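Local atomic coordinates of FAD-binding PCMH-type domain-containing protein (PDB entry 6YJO), a protein that binds FAD covalently and probably works as an oxygen-dependent oxidoreductase, plausibly one that oxidises oligosaccharides. Residues L248-N253 / E257-M262; K264-A269 / I384-G389; Q276-M279 / Q284-Q287; R365-N370 / H378-L383. All blocks are in the same frame, centred on the assembly; numbering follows the deposited sequence.

Interaction 1: residues L248-N253 / E257-M262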
loop_
_atom_site.group_PDB
_atom_site.type_symbol
_atom_site.label_atom_id
_atom_site.label_comp_id
_atom_site.label_asym_id
_atom_site.label_seq_id
_atom_site.Cartn_x
_atom_site.Cartn_y
_atom_site.Cartn_z
ATOM N N LEU A 248 -7.333 23.188 10.589
ATOM C CA LEU A 248 -8.655 23.734 10.326
ATOM C C LEU A 248 -9.648 23.184 11.339
ATOM O O LEU A 248 -9.376 22.213 12.050
ATOM C CB LEU A 248 -9.135 23.398 8.909
ATOM C CG LEU A 248 -8.299 23.947 7.755
ATOM C CD1 LEU A 248 -7.516 22.821 7.092
ATOM C CD2 LEU A 248 -9.199 24.652 6.754
ATOM N N ASP A 249 -10.813 23.844 11.406
ATOM C CA ASP A 249 -11.959 23.366 12.185
ATOM C C ASP A 249 -13.233 23.707 11.394
ATOM O O ASP A 249 -13.955 24.664 11.691
ATOM C CB ASP A 249 -11.982 23.969 13.584
ATOM C CG ASP A 249 -13.084 23.387 14.441
ATOM O OD1 ASP A 249 -13.547 22.267 14.136
ATOM O OD2 ASP A 249 -13.497 24.057 15.406
ATOM N N TRP A 250 -13.504 22.898 10.374
ATOM C CA TRP A 250 -14.678 23.083 9.533
ATOM C C TRP A 250 -15.965 22.750 10.277
ATOM O O TRP A 250 -15.990 21.921 11.191
ATOM C CB TRP A 250 -14.595 22.180 8.304
ATOM C CG TRP A 250 -13.639 22.609 7.245
ATOM C CD1 TRP A 250 -13.137 23.860 7.037
ATOM C CD2 TRP A 250 -13.070 21.772 6.236
ATOM N NE1 TRP A 250 -12.288 23.849 5.956
ATOM C CE2 TRP A 250 -12.229 22.579 5.448
ATOM C CE3 TRP A 250 -13.191 20.415 5.925
ATOM C CZ2 TRP A 250 -11.512 22.073 4.366
ATOM C CZ3 TRP A 250 -12.481 19.914 4.853
ATOM C CH2 TRP A 250 -11.652 20.741 4.084
ATOM N N ASN A 251 -17.042 23.413 9.867
ATOM C CA ASN A 251 -18.400 22.941 10.078
ATOM C C ASN A 251 -18.893 22.279 8.794
ATOM O O ASN A 251 -18.247 22.361 7.749
ATOM C CB ASN A 251 -19.312 24.100 10.501
ATOM C CG ASN A 251 -19.343 25.230 9.483
ATOM O OD1 ASN A 251 -19.541 25.005 8.293
ATOM N ND2 ASN A 251 -19.135 26.450 9.951
ATOM N N GLU A 252 -20.043 21.604 8.886
ATOM C CA GLU A 252 -20.555 20.838 7.750
ATOM C C GLU A 252 -20.460 21.617 6.445
ATOM O O GLU A 252 -19.946 21.108 5.444
ATOM C CB GLU A 252 -22.006 20.425 8.002
ATOM C CG GLU A 252 -22.625 19.704 6.815
ATOM C CD GLU A 252 -23.931 19.007 7.152
ATOM O OE1 GLU A 252 -24.197 18.786 8.350
ATOM O OE2 GLU A 252 -24.688 18.683 6.214
ATOM N N ASN A 253 -20.948 22.858 6.438
ATOM C CA ASN A 253 -21.015 23.616 5.195
ATOM C C ASN A 253 -19.672 24.215 4.798
ATOM O O ASN A 253 -19.448 24.445 3.605
ATOM C CB ASN A 253 -22.067 24.721 5.296
ATOM C CG ASN A 253 -22.074 25.616 4.081
ATOM O OD1 ASN A 253 -22.536 25.224 3.010
ATOM N ND2 ASN A 253 -21.553 26.826 4.237
ATOM N N GLU A 257 -17.640 23.120 1.009
ATOM C CA GLU A 257 -16.879 24.081 0.217
ATOM C C GLU A 257 -15.401 23.717 0.195
ATOM O O GLU A 257 -14.788 23.626 -0.874
ATOM C CB GLU A 257 -17.076 25.491 0.776
ATOM C CG GLU A 257 -17.869 26.422 -0.128
ATOM C CD GLU A 257 -19.229 25.862 -0.501
ATOM O OE1 GLU A 257 -19.451 25.593 -1.700
ATOM O OE2 GLU A 257 -20.071 25.683 0.405
ATOM N N GLY A 258 -14.814 23.495 1.373
ATOM C CA GLY A 258 -13.384 23.241 1.439
ATOM C C GLY A 258 -12.960 22.033 0.624
ATOM O O GLY A 258 -11.915 22.051 -0.031
ATOM N N LEU A 259 -13.760 20.964 0.659
ATOM C CA LEU A 259 -13.417 19.767 -0.102
ATOM C C LEU A 259 -13.604 19.997 -1.596
ATOM O O LEU A 259 -12.820 19.493 -2.409
ATOM C CB LEU A 259 -14.257 18.584 0.379
ATOM C CG LEU A 259 -13.857 18.073 1.767
ATOM C CD1 LEU A 259 -14.945 17.209 2.380
ATOM C CD2 LEU A 259 -12.539 17.305 1.695
ATOM N N LEU A 260 -14.631 20.758 -1.981
ATOM C CA LEU A 260 -14.801 21.109 -3.387
ATOM C C LEU A 260 -13.652 21.984 -3.872
ATOM O O LEU A 260 -13.208 21.852 -5.016
ATOM C CB LEU A 260 -16.144 21.813 -3.596
ATOM C CG LEU A 260 -17.358 20.884 -3.585
ATOM C CD1 LEU A 260 -18.646 21.659 -3.341
ATOM C CD2 LEU A 260 -17.447 20.098 -4.897
ATOM N N ALA A 261 -13.144 22.867 -3.008
ATOM C CA ALA A 261 -12.011 23.701 -3.392
ATOM C C ALA A 261 -10.741 22.877 -3.553
ATOM O O ALA A 261 -9.878 23.225 -4.367
ATOM C CB ALA A 261 -11.801 24.806 -2.358
ATOM N N MET A 262 -10.617 21.778 -2.806
ATOM C CA MET A 262 -9.426 20.943 -2.903
ATOM C C MET A 262 -9.424 20.122 -4.185
ATOM O O MET A 262 -8.361 19.892 -4.771
ATOM C CB MET A 262 -9.328 20.018 -1.694
ATOM C CG MET A 262 -8.522 20.590 -0.547
ATOM S SD MET A 262 -8.357 19.418 0.815
ATOM C CE MET A 262 -7.454 18.094 0.018
#

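Interaction 2: residues K264-A269 / I384-G389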
loop_
_atom_site.group_PDB
_atom_site.type_symbol
_atom_site.label_atom_id
_atom_site.label_comp_id
_atom_site.label_asym_id
_atom_site.label_seq_id
_atom_site.Cartn_x
_atom_site.Cartn_y
_atom_site.Cartn_z
ATOM N N LYS A 264 -10.567 21.097 -7.077
ATOM C CA LYS A 264 -10.069 22.018 -8.093
ATOM C C LYS A 264 -8.560 22.179 -7.985
ATOM O O LYS A 264 -7.848 22.140 -8.994
ATOM C CB LYS A 264 -10.764 23.375 -7.946
ATOM C CG LYS A 264 -12.289 23.306 -7.980
ATOM C CD LYS A 264 -12.927 24.571 -7.407
ATOM C CE LYS A 264 -12.762 25.763 -8.336
ATOM N NZ LYS A 264 -13.803 26.797 -8.091
ATOM N N PHE A 265 -8.054 22.347 -6.762
ATOM C CA PHE A 265 -6.621 22.522 -6.562
ATOM C C PHE A 265 -5.844 21.262 -6.924
ATOM O O PHE A 265 -4.684 21.351 -7.343
ATOM C CB PHE A 265 -6.354 22.916 -5.109
ATOM C CG PHE A 265 -4.942 23.332 -4.846
ATOM C CD1 PHE A 265 -4.442 24.503 -5.390
ATOM C CD2 PHE A 265 -4.115 22.561 -4.046
ATOM C CE1 PHE A 265 -3.143 24.895 -5.149
ATOM C CE2 PHE A 265 -2.816 22.949 -3.799
ATOM C CZ PHE A 265 -2.328 24.118 -4.351
ATOM N N ALA A 266 -6.457 20.086 -6.764
ATOM C CA ALA A 266 -5.792 18.843 -7.140
ATOM C C ALA A 266 -5.569 18.749 -8.642
ATOM O O ALA A 266 -4.699 17.990 -9.081
ATOM C CB ALA A 266 -6.609 17.642 -6.660
ATOM N N VAL A 267 -6.325 19.509 -9.433
ATOM C CA VAL A 267 -6.166 19.475 -10.882
ATOM C C VAL A 267 -5.063 20.423 -11.328
ATOM O O VAL A 267 -4.333 20.132 -12.282
ATOM C CB VAL A 267 -7.506 19.813 -11.561
ATOM C CG1 VAL A 267 -7.350 19.843 -13.082
ATOM C CG2 VAL A 267 -8.583 18.824 -11.139
ATOM N N THR A 268 -4.915 21.563 -10.647
ATOM C CA THR A 268 -4.088 22.653 -11.147
ATOM C C THR A 268 -2.740 22.789 -10.448
ATOM O O THR A 268 -1.829 23.394 -11.023
ATOM C CB THR A 268 -4.838 23.984 -11.009
ATOM O OG1 THR A 268 -5.216 24.180 -9.640
ATOM C CG2 THR A 268 -6.087 24.000 -11.880
ATOM N N ALA A 269 -2.582 22.254 -9.240
ATOM C CA ALA A 269 -1.376 22.527 -8.475
ATOM C C ALA A 269 -0.145 21.962 -9.187
ATOM O O ALA A 269 -0.248 20.997 -9.947
ATOM C CB ALA A 269 -1.485 21.936 -7.073
ATOM N N ILE A 384 -7.512 11.718 2.759
ATOM C CA ILE A 384 -7.862 11.930 1.358
ATOM C C ILE A 384 -6.626 12.500 0.673
ATOM O O ILE A 384 -6.345 13.699 0.777
ATOM C CB ILE A 384 -9.064 12.862 1.188
ATOM C CG1 ILE A 384 -10.104 12.595 2.275
ATOM C CG2 ILE A 384 -9.684 12.677 -0.187
ATOM C CD1 ILE A 384 -11.386 13.380 2.092
ATOM N N ASP A 385 -5.884 11.649 -0.028
ATOM C CA ASP A 385 -4.724 12.101 -0.781
ATOM C C ASP A 385 -5.160 12.700 -2.110
ATOM O O ASP A 385 -6.115 12.231 -2.735
ATOM C CB ASP A 385 -3.765 10.939 -1.034
ATOM C CG ASP A 385 -3.110 10.433 0.234
ATOM O OD1 ASP A 385 -2.210 11.124 0.757
ATOM O OD2 ASP A 385 -3.493 9.342 0.707
ATOM N N LEU A 386 -4.459 13.746 -2.537
ATOM C CA LEU A 386 -4.579 14.223 -3.909
ATOM C C LEU A 386 -3.727 13.309 -4.782
ATOM O O LEU A 386 -2.493 13.344 -4.719
ATOM C CB LEU A 386 -4.160 15.686 -4.011
ATOM C CG LEU A 386 -4.935 16.643 -3.093
ATOM C CD1 LEU A 386 -4.707 18.094 -3.504
ATOM C CD2 LEU A 386 -6.431 16.316 -3.070
ATOM N N PHE A 387 -4.390 12.486 -5.594
ATOM C CA PHE A 387 -3.801 11.293 -6.190
ATOM C C PHE A 387 -3.453 11.456 -7.664
ATOM O O PHE A 387 -2.344 11.104 -8.077
ATOM C CB PHE A 387 -4.776 10.124 -6.020
ATOM C CG PHE A 387 -4.268 8.818 -6.549
ATOM C CD1 PHE A 387 -3.478 7.999 -5.763
ATOM C CD2 PHE A 387 -4.602 8.396 -7.823
ATOM C CE1 PHE A 387 -3.020 6.787 -6.242
ATOM C CE2 PHE A 387 -4.146 7.187 -8.306
ATOM C CZ PHE A 387 -3.354 6.383 -7.513
ATOM N N GLY A 388 -4.389 11.951 -8.472
ATOM C CA GLY A 388 -4.193 12.005 -9.909
ATOM C C GLY A 388 -4.316 13.391 -10.504
ATOM O O GLY A 388 -3.965 14.387 -9.865
ATOM N N GLY A 389 -4.812 13.465 -11.737
ATOM C CA GLY A 389 -4.941 14.718 -12.443
ATOM C C GLY A 389 -3.812 14.946 -13.431
ATOM O O GLY A 389 -2.865 14.158 -13.523
HETATM O O HOH W 1 -2.905 16.611 -11.049
#

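Interaction 3: residues Q276-M279 / Q284-Q287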
loop_
_atom_site.group_PDB
_atom_site.type_symbol
_atom_site.label_atom_id
_atom_site.label_comp_id
_atom_site.label_asym_id
_atom_site.label_seq_id
_atom_site.Cartn_x
_atom_site.Cartn_y
_atom_site.Cartn_z
ATOM N N GLN A 276 -2.428 15.778 1.292
ATOM C CA GLN A 276 -3.571 15.007 1.766
ATOM C C GLN A 276 -4.283 15.851 2.819
ATOM O O GLN A 276 -3.756 16.867 3.282
ATOM C CB GLN A 276 -3.139 13.645 2.326
ATOM C CG GLN A 276 -2.710 13.655 3.790
ATOM C CD GLN A 276 -2.206 12.308 4.289
ATOM O OE1 GLN A 276 -1.715 12.202 5.412
ATOM N NE2 GLN A 276 -2.335 11.272 3.466
ATOM N N ILE A 277 -5.500 15.441 3.183
ATOM C CA ILE A 277 -6.230 16.069 4.281
ATOM C C ILE A 277 -6.670 14.995 5.262
ATOM O O ILE A 277 -7.479 14.128 4.919
ATOM C CB ILE A 277 -7.445 16.884 3.800
ATOM C CG1 ILE A 277 -8.164 17.487 5.016
ATOM C CG2 ILE A 277 -8.404 16.026 2.982
ATOM C CD1 ILE A 277 -9.275 18.443 4.674
ATOM N N TYR A 278 -6.146 15.067 6.483
ATOM C CA TYR A 278 -6.665 14.281 7.593
ATOM C C TYR A 278 -7.972 14.894 8.078
ATOM O O TYR A 278 -8.030 16.092 8.376
ATOM C CB TYR A 278 -5.633 14.250 8.726
ATOM C CG TYR A 278 -6.176 13.832 10.079
ATOM C CD1 TYR A 278 -6.874 14.730 10.881
ATOM C CD2 TYR A 278 -5.963 12.551 10.569
ATOM C CE1 TYR A 278 -7.367 14.355 12.114
ATOM C CE2 TYR A 278 -6.448 12.171 11.804
ATOM C CZ TYR A 278 -7.150 13.077 12.573
ATOM O OH TYR A 278 -7.638 12.701 13.805
ATOM N N MET A 279 -9.024 14.082 8.145
ATOM C CA MET A 279 -10.278 14.483 8.772
ATOM C C MET A 279 -10.553 13.543 9.934
ATOM O O MET A 279 -10.633 12.324 9.746
ATOM C CB MET A 279 -11.440 14.453 7.783
ATOM C CG MET A 279 -11.164 15.154 6.471
ATOM S SD MET A 279 -12.626 15.262 5.418
ATOM C CE MET A 279 -13.736 16.226 6.441
ATOM N N GLN A 284 -9.768 19.026 11.307
ATOM C CA GLN A 284 -9.095 18.637 10.078
ATOM C C GLN A 284 -7.673 19.187 10.059
ATOM O O GLN A 284 -7.334 20.124 10.789
ATOM C CB GLN A 284 -9.850 19.139 8.839
ATOM C CG GLN A 284 -11.274 18.615 8.697
ATOM C CD GLN A 284 -12.230 19.243 9.698
ATOM O OE1 GLN A 284 -11.983 20.339 10.209
ATOM N NE2 GLN A 284 -13.326 18.550 9.986
ATOM N N THR A 285 -6.841 18.586 9.209
ATOM C CA THR A 285 -5.467 19.048 9.013
ATOM C C THR A 285 -5.058 18.739 7.581
ATOM O O THR A 285 -4.909 17.569 7.220
ATOM C CB THR A 285 -4.504 18.386 9.996
ATOM O OG1 THR A 285 -4.871 18.719 11.341
ATOM C CG2 THR A 285 -3.073 18.851 9.732
ATOM N N ILE A 286 -4.869 19.781 6.775
ATOM C CA ILE A 286 -4.272 19.627 5.453
ATOM C C ILE A 286 -2.759 19.622 5.619
ATOM O O ILE A 286 -2.181 20.577 6.148
ATOM C CB ILE A 286 -4.729 20.740 4.499
ATOM C CG1 ILE A 286 -6.215 20.570 4.170
ATOM C CG2 ILE A 286 -3.907 20.716 3.209
ATOM C CD1 ILE A 286 -6.805 21.709 3.372
ATOM N N GLN A 287 -2.117 18.544 5.177
ATOM C CA GLN A 287 -0.689 18.345 5.368
ATOM C C GLN A 287 -0.100 17.691 4.124
ATOM O O GLN A 287 -0.754 16.873 3.471
ATOM C CB GLN A 287 -0.421 17.473 6.601
ATOM C CG GLN A 287 -0.954 16.040 6.475
ATOM C CD GLN A 287 -1.050 15.319 7.809
ATOM O OE1 GLN A 287 -0.933 15.932 8.867
ATOM N NE2 GLN A 287 -1.263 14.006 7.760
#

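Interaction 4: residues R365-N370 / H378-L383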
loop_
_atom_site.group_PDB
_atom_site.type_symbol
_atom_site.label_atom_id
_atom_site.label_comp_id
_atom_site.label_asym_id
_atom_site.label_seq_id
_atom_site.Cartn_x
_atom_site.Cartn_y
_atom_site.Cartn_z
ATOM N N ARG A 365 -22.639 15.511 5.434
ATOM C CA ARG A 365 -23.815 15.341 6.286
ATOM C C ARG A 365 -23.679 14.092 7.146
ATOM O O ARG A 365 -24.005 14.108 8.337
ATOM C CB ARG A 365 -25.080 15.262 5.423
ATOM C CG ARG A 365 -26.399 15.192 6.191
ATOM C CD ARG A 365 -27.572 15.450 5.245
ATOM N NE ARG A 365 -28.844 15.649 5.934
ATOM C CZ ARG A 365 -29.935 16.154 5.360
ATOM N NH1 ARG A 365 -29.916 16.522 4.084
ATOM N NH2 ARG A 365 -31.050 16.297 6.065
ATOM N N THR A 366 -23.190 13.004 6.551
ATOM C CA THR A 366 -23.042 11.741 7.262
ATOM C C THR A 366 -21.898 11.796 8.270
ATOM O O THR A 366 -21.981 11.175 9.333
ATOM C CB THR A 366 -22.822 10.624 6.239
ATOM O OG1 THR A 366 -23.564 10.924 5.048
ATOM C CG2 THR A 366 -23.286 9.283 6.783
ATOM N N LEU A 367 -20.840 12.551 7.966
ATOM C CA LEU A 367 -19.684 12.642 8.852
ATOM C C LEU A 367 -19.962 13.566 10.030
ATOM O O LEU A 367 -19.738 13.193 11.186
ATOM C CB LEU A 367 -18.471 13.137 8.068
ATOM C CG LEU A 367 -17.109 12.942 8.730
ATOM C CD1 LEU A 367 -16.713 11.471 8.704
ATOM C CD2 LEU A 367 -16.060 13.812 8.050
ATOM N N PHE A 368 -20.451 14.778 9.757
ATOM C CA PHE A 368 -20.759 15.702 10.844
ATOM C C PHE A 368 -21.964 15.229 11.641
ATOM O O PHE A 368 -22.098 15.571 12.822
ATOM C CB PHE A 368 -20.975 17.112 10.293
ATOM C CG PHE A 368 -19.696 17.879 10.109
ATOM C CD1 PHE A 368 -19.204 18.679 11.126
ATOM C CD2 PHE A 368 -18.974 17.777 8.932
ATOM C CE1 PHE A 368 -18.022 19.375 10.969
ATOM C CE2 PHE A 368 -17.789 18.471 8.769
ATOM C CZ PHE A 368 -17.314 19.270 9.790
ATOM N N ASP A 369 -22.840 14.438 11.021
ATOM C CA ASP A 369 -23.848 13.711 11.784
ATOM C C ASP A 369 -23.189 12.882 12.879
ATOM O O ASP A 369 -23.592 12.929 14.047
ATOM C CB ASP A 369 -24.660 12.817 10.845
ATOM C CG ASP A 369 -26.084 12.628 11.311
ATOM O OD1 ASP A 369 -26.926 13.504 11.016
ATOM O OD2 ASP A 369 -26.364 11.599 11.964
ATOM N N ASN A 370 -22.157 12.125 12.509
ATOM C CA ASN A 370 -21.405 11.336 13.479
ATOM C C ASN A 370 -20.608 12.230 14.423
ATOM O O ASN A 370 -20.592 12.006 15.640
ATOM C CB ASN A 370 -20.479 10.368 12.742
ATOM C CG ASN A 370 -19.715 9.459 13.678
ATOM O OD1 ASN A 370 -18.701 9.852 14.255
ATOM N ND2 ASN A 370 -20.193 8.230 13.828
ATOM N N HIS A 378 -16.404 7.489 17.741
ATOM C CA HIS A 378 -15.508 8.572 17.350
ATOM C C HIS A 378 -14.061 8.119 17.219
ATOM O O HIS A 378 -13.151 8.952 17.244
ATOM C CB HIS A 378 -15.593 9.710 18.366
ATOM C CG HIS A 378 -16.911 10.414 18.374
ATOM N ND1 HIS A 378 -17.455 10.957 19.518
ATOM C CD2 HIS A 378 -17.789 10.674 17.378
ATOM C CE1 HIS A 378 -18.614 11.517 19.226
ATOM N NE2 HIS A 378 -18.841 11.358 17.935
ATOM N N THR A 379 -13.829 6.820 17.079
ATOM C CA THR A 379 -12.477 6.261 17.089
ATOM C C THR A 379 -11.992 6.004 15.666
ATOM O O THR A 379 -11.463 4.940 15.341
ATOM C CB THR A 379 -12.450 4.989 17.934
ATOM O OG1 THR A 379 -11.095 4.540 18.086
ATOM C CG2 THR A 379 -13.303 3.886 17.304
ATOM N N TRP A 380 -12.167 7.009 14.805
ATOM C CA TRP A 380 -11.895 6.892 13.381
ATOM C C TRP A 380 -11.109 8.110 12.910
ATOM O O TRP A 380 -10.938 9.089 13.641
ATOM C CB TRP A 380 -13.196 6.766 12.574
ATOM C CG TRP A 380 -14.175 7.878 12.847
ATOM C CD1 TRP A 380 -15.218 7.851 13.724
ATOM C CD2 TRP A 380 -14.192 9.182 12.245
ATOM N NE1 TRP A 380 -15.886 9.052 13.708
ATOM C CE2 TRP A 380 -15.275 9.887 12.809
ATOM C CE3 TRP A 380 -13.397 9.821 11.286
ATOM C CZ2 TRP A 380 -15.585 11.198 12.446
ATOM C CZ3 TRP A 380 -13.708 11.123 10.927
ATOM C CH2 TRP A 380 -14.791 11.796 11.506
ATOM N N TYR A 381 -10.618 8.028 11.675
ATOM C CA TYR A 381 -10.056 9.172 10.967
ATOM C C TYR A 381 -10.080 8.853 9.477
ATOM O O TYR A 381 -10.281 7.706 9.073
ATOM C CB TYR A 381 -8.637 9.508 11.448
ATOM C CG TYR A 381 -7.594 8.471 11.112
ATOM C CD1 TYR A 381 -6.985 8.448 9.863
ATOM C CD2 TYR A 381 -7.205 7.520 12.046
ATOM C CE1 TYR A 381 -6.026 7.501 9.551
ATOM C CE2 TYR A 381 -6.248 6.570 11.744
ATOM C CZ TYR A 381 -5.662 6.564 10.499
ATOM O OH TYR A 381 -4.710 5.613 10.207
ATOM N N ILE A 382 -9.867 9.884 8.663
ATOM C CA ILE A 382 -9.965 9.766 7.212
ATOM C C ILE A 382 -8.801 10.508 6.564
ATOM O O ILE A 382 -8.466 11.626 6.964
ATOM C CB ILE A 382 -11.315 10.311 6.700
ATOM C CG1 ILE A 382 -12.465 9.473 7.268
ATOM C CG2 ILE A 382 -11.343 10.327 5.169
ATOM C CD1 ILE A 382 -13.851 10.000 6.943
ATOM N N LEU A 383 -8.193 9.884 5.555
ATOM C CA LEU A 383 -7.090 10.471 4.799
ATOM C C LEU A 383 -7.480 10.515 3.329
ATOM O O LEU A 383 -7.751 9.470 2.725
ATOM C CB LEU A 383 -5.800 9.668 4.987
ATOM C CG LEU A 383 -5.249 9.568 6.410
ATOM C CD1 LEU A 383 -3.931 8.815 6.426
ATOM C CD2 LEU A 383 -5.088 10.946 7.017
#

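Interaction 1: residues L248-N253 / E257-M262
Trp250 packs its six-membered ring against Gly258 and Leu259, in the second turn of the helix that begins at Glu252. The apolar contacts are made by the benzo-ring atoms, which the helix meets obliquely: CZ2 of Trp250 lies 3.7 Å from CA of Gly258, and CZ3 of Trp250 lies 3.8 Å from CG of Leu259. With no side chain on Gly258, the ring can settle directly on the helix main chain, its CH2 touching the peptide between Gly258 and Leu259. The indole CG stands anti to the carbonyl carbon (chi1 -75°), which swings the ring system toward the helix.

The hydrogen bonding between the segments is that of a helix start. Glu257 N donates to Asn253 O at 3.4 Å, a long and weak first-turn bond, and the next turn is firmer, with Ala261 N 2.8 Å from Glu257 O. Asn251 occupies the N-cap position, and its OD1 takes the N-H of Glu254.

Among the polar side chains, Asn253 and Glu257 run side by side in the same direction, their amide and carboxylate planes 53° apart. Glu257 OE2 sits 3.6 Å from Asn253 OD1, two acceptors merely in proximity; the charge of Glu257 is met instead by a salt bridge from OE1 to Arg357.

Around this helix start, Trp250 also touches Ile277 of strand 273-280 and Leu308 of helix 294-308, while Leu259 reaches Val360 of helix 357-371 and Ile384 of strand 380-386, so the segment lies among two helices and the sheet beneath them.

Interaction 2: residues K264-A269 / I384-G389
Two phenylalanine rings flank the contact of Ala266 with Leu386 without forming it. Phe265 carries the methyl group of Ala269 on one face, CB lying 3.6 Å above the ring plane and offset toward its rim, a contact between the last turn and the residue that leaves the helix. Phe387 points away from the helix, and its ring meets that of Tyr176, an FAD-binding residue, with the planes about 25° apart.

The packing between the segments is small and apolar. Ala266 CB enters the fork of Leu386, 3.7 Å from CD1 and 3.8 Å from CD2 of that leucine, so both branches grip a single methyl. The leucine CG lies anti to its carbonyl carbon (chi1 -57°), which presents the fork to the helix. Met262, Met275 and Leu417 surround Leu386 further.

Polar contact is made through water. One molecule donates to Ala266 O at 3.0 Å and to Gly388 O at 2.7 Å, bridging two carbonyl oxygens that could not bond each other directly. Ala266 O also receives Arg181 NH2, so this carbonyl in the last turn of the helix has two donors. Gly389, in the loop after the strand, has a positive phi of 100°, and a side chain there would press on Ala266 O.

Leu386 is thus a strand residue directed at a covering helix, while its neighbours Asp385 and Phe387 reach Tyr176 on the other side. Such a two-sided antiparallel sheet, with helices on one surface and the flavin domain toward the other, is characteristic of the substrate domain in berberine-bridge-enzyme-like oxidases.

Interaction 3: residues Q276-M279 / Q284-Q287
Gln276 and Gln287 pair across a beta hairpin made by strands 273-280 and 283-290, joined to each other by main chain and side chain alike. They form a hydrogen-bonded antiparallel pair: Gln276 N to Gln287 O and Gln287 N to Gln276 O are both 3.0 Å. Two residues along, Tyr278 and Thr285 make the next such pair, with Tyr278 N to Thr285 O and Thr285 N to Tyr278 O both at 2.9 Å.

Between and beyond these lie the non-hydrogen-bonded pairs, whose side chains project from the other face of the sheet. CG1 of Ile277 meets CG1 of Ile286 at 3.7 Å, and Met279 CE rests on Gln284 CG at 4.1 Å; in each pair the chains pass at a slant. Met262 of the overlying helix touches both isoleucines, while Leu367 and Phe363 of helix 357-371 reach Met279.

Outward from this shell, polar ends are tied to other strands and loops. Gln284 bends at chi2 and its OE1 accepts the backbone N-H of Trp250, while Gln276 NE2 donates to Asp385 OD1 of the adjoining strand. This bond fixes which end of the Gln276 amide faces Gln287, in a side chain about 7 Å from the bound FAD.

Both glutamines place CG between the backbone N and the carbonyl carbon (chi1 85° and 65°), then extend in the same direction with nearly coplanar amides. Gln287 NE2 consequently donates to a lone pair of Gln276 OE1, in the plane of both amides, at 3.0 Å and 164°.

Interaction 4: residues R365-N370 / H378-L383
Asn370 is bound twice by the opposite segment, through its carbonyl by His378 and through its side chain by Trp380. In the first hydrogen bond His378 NE2 donates to Asn370 O at 3.0 Å, with the acceptor in the imidazole plane and an angle of 148° at the hydrogen. It supplies a side-chain donor to a carbonyl near the C-terminal end of helix 357-371. In the second, Trp380 NE1 donates to Asn370 OD1, also at 3.0 Å; the indole nitrogen stands above the amide plane rather than on a lone pair, and amide and indole planes are steeply inclined, 71° apart. The asparagine CG is anti to its backbone N (chi1 -177°), which carries OD1 across to the indole. His378 CD2 comes within 3.4 Å of the same OD1, and Asn370 ND2 has a weak bond to Arg377 O.

Apolar packing continues along the same side of the helix. Leu367 CD1 pushes against the end of the indole, 3.4 Å from Trp380 CH2, and meets Ile382 CD1 at 3.7 Å, the two aliphatic chains lying alongside with opposite directions. One methyl therefore lies between Trp380 and Ile382, two residues apart on the same face of the strand. Phe441 of helix 431-446 adds an edge-to-face contact with Trp380 and touches Leu367.

The segments of helix and strand run roughly antiparallel, their axes 12.0 Å apart at closest approach. This is a helix packed on the strand that follows it, within the helix-covered antiparallel sheet typical of the substrate domain of berberine-bridge-enzyme-like flavoproteins.

How the interactions relate
From the N terminus, interaction 1 comes first and closes a short loop at the start of helix 252-268, binding the lead-in from strand 242-248 to the first turns. The end of the same helix opens interaction 2, whose long loop shuts only at strand 380-386. Interactions 3 and 4 are nested inside it, in series: the hairpin of 276-279 with 284-287, then 365-370 folding back to 378-383. Strands 273-280 and 380-386 are neighbours in one sheet, joined by Met279 O and Ile382 N. Met262 touching Leu386, and Phe368 lying against Trp250 and Glu252, tie the two helices and sheet into one layered unit.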